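PDB 2O14: hypothetical protein yxiM from Bacillus subtilis, which belongs to the GDSL lipolytic enzyme family and is probably an esterase, though its substrate is not established. Local coordinates for residues Arg263-Lys266 and Asp271-Leu274. Sequence-based numbering, arbitrary orientation.
Sequences RQVK and DVIL
The last turn of helix 251-266 and the start of strand 271-275 come within 6.0 Å at the CA atoms of Lys-266 and Asp-271, the chain turning back through a four-residue loop. Val-265 and Val-272 both direct their CB atoms at the opposing segment, and their side chains meet at an oblique angle. CG1 of Val-265 lies 3.9 Å from CG2 of Val-272, which is also 4.1 Å from Val-265 CB, so one methyl of the strand valine sits against CG1 and the adjoining CB of the helix valine. In Val-265 the touching methyl is the one anti to the backbone N (chi1 171°); in Val-272 it is the one lying beside the backbone N, with CG1 taking the anti place. Lys-266 lies along the flank of this pair, its CG 4.3 Å from the same Val-272 CG2.

Farther out, the lysine chain runs extended to CE, then turns about the CD-CE bond (chi4 -67°), and its polar end meets the strand through water. That water accepts from Lys-266 NZ at 3.3 Å and from Val-272 N at 3.0 Å, and donates to Asp-271 OD1 at 3.1 Å. Lys-266 NZ and Asp-271 OD1 stand 4.9 Å apart, too far for a direct salt bridge, and the water links them.

The contact belongs to the beta-alpha-beta unit 233-237, 251-266, 271-275 of the parallel sheet in the SGNH-hydrolase domain, and Phe-234 and Leu-225 also pack on Val-265. Chemically it is a small apolar junction with a hydrated polar margin: burial and van der Waals contact of the two valines join the helix end to the sheet, while the water satisfies a strand amide and probably relays a modest attraction between the opposite charges.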
loop_
_atom_site.group_PDB
_atom_site.type_symbol
_atom_site.label_atom_id
_atom_site.label_comp_id
_atom_site.label_asym_id
_atom_site.label_seq_id
_atom_site.Cartn_x
_atom_site.Cartn_y
_atom_site.Cartn_z
ATOM N N ARG A 263 -9.284 -9.878 -14.578
ATOM C CA ARG A 263 -9.593 -11.291 -14.745
ATOM C C ARG A 263 -8.851 -12.153 -13.732
ATOM O O ARG A 263 -9.421 -13.082 -13.157
ATOM C CB ARG A 263 -9.263 -11.729 -16.174
ATOM C CG ARG A 263 -10.176 -11.069 -17.200
ATOM C CD ARG A 263 -9.994 -11.630 -18.594
ATOM N NE ARG A 263 -11.040 -11.135 -19.484
ATOM C CZ ARG A 263 -11.137 -11.435 -20.776
ATOM N NH1 ARG A 263 -10.245 -12.236 -21.346
ATOM N NH2 ARG A 263 -12.134 -10.938 -21.499
ATOM N N GLN A 264 -7.580 -11.841 -13.502
ATOM C CA GLN A 264 -6.800 -12.603 -12.542
ATOM C C GLN A 264 -7.397 -12.470 -11.152
ATOM O O GLN A 264 -7.477 -13.447 -10.411
ATOM C CB GLN A 264 -5.348 -12.133 -12.531
ATOM C CG GLN A 264 -4.567 -12.529 -13.764
ATOM C CD GLN A 264 -3.078 -12.404 -13.550
ATOM O OE1 GLN A 264 -2.529 -13.001 -12.627
ATOM N NE2 GLN A 264 -2.415 -11.628 -14.399
ATOM N N VAL A 265 -7.819 -11.263 -10.792
ATOM C CA VAL A 265 -8.409 -11.060 -9.478
ATOM C C VAL A 265 -9.766 -11.753 -9.401
ATOM O O VAL A 265 -10.081 -12.392 -8.399
ATOM C CB VAL A 265 -8.570 -9.560 -9.147
ATOM C CG1 VAL A 265 -9.387 -9.391 -7.864
ATOM C CG2 VAL A 265 -7.195 -8.922 -8.971
ATOM N N LYS A 266 -10.566 -11.639 -10.457
ATOM C CA LYS A 266 -11.873 -12.285 -10.465
ATOM C C LYS A 266 -11.707 -13.797 -10.409
ATOM O O LYS A 266 -12.572 -14.505 -9.898
ATOM C CB LYS A 266 -12.669 -11.890 -11.710
ATOM C CG LYS A 266 -13.414 -10.572 -11.576
ATOM C CD LYS A 266 -14.094 -10.194 -12.887
ATOM C CE LYS A 266 -15.082 -9.051 -12.707
ATOM N NZ LYS A 266 -16.244 -9.460 -11.867
ATOM N N ASP A 271 -13.980 -9.417 -5.812
ATOM C CA ASP A 271 -14.618 -8.447 -6.694
ATOM C C ASP A 271 -13.703 -7.272 -7.013
ATOM O O ASP A 271 -12.772 -6.969 -6.263
ATOM C CB ASP A 271 -15.920 -7.929 -6.079
ATOM C CG ASP A 271 -17.010 -8.981 -6.060
ATOM O OD1 ASP A 271 -17.239 -9.613 -7.115
ATOM O OD2 ASP A 271 -17.640 -9.171 -4.997
ATOM N N VAL A 272 -13.979 -6.616 -8.135
ATOM C CA VAL A 272 -13.177 -5.483 -8.566
ATOM C C VAL A 272 -13.975 -4.191 -8.662
ATOM O O VAL A 272 -15.077 -4.170 -9.219
ATOM C CB VAL A 272 -12.553 -5.733 -9.948
ATOM C CG1 VAL A 272 -11.704 -4.539 -10.348
ATOM C CG2 VAL A 272 -11.722 -6.997 -9.926
ATOM N N ILE A 273 -13.408 -3.119 -8.117
ATOM C CA ILE A 273 -14.030 -1.803 -8.170
ATOM C C ILE A 273 -13.052 -0.868 -8.876
ATOM O O ILE A 273 -12.012 -0.515 -8.312
ATOM C CB ILE A 273 -14.300 -1.225 -6.760
ATOM C CG1 ILE A 273 -15.236 -2.147 -5.975
ATOM C CG2 ILE A 273 -14.907 0.171 -6.884
ATOM C CD1 ILE A 273 -15.343 -1.788 -4.515
ATOM N N LEU A 274 -13.377 -0.480 -10.107
ATOM C CA LEU A 274 -12.517 0.422 -10.867
ATOM C C LEU A 274 -12.902 1.870 -10.583
ATOM O O LEU A 274 -14.078 2.178 -10.387
ATOM C CB LEU A 274 -12.645 0.157 -12.367
ATOM C CG LEU A 274 -12.239 -1.222 -12.890
ATOM C CD1 LEU A 274 -12.502 -1.273 -14.381
ATOM C CD2 LEU A 274 -10.763 -1.493 -12.594
HETATM O O HOH W 1 -16.577 -7.479 -9.277
#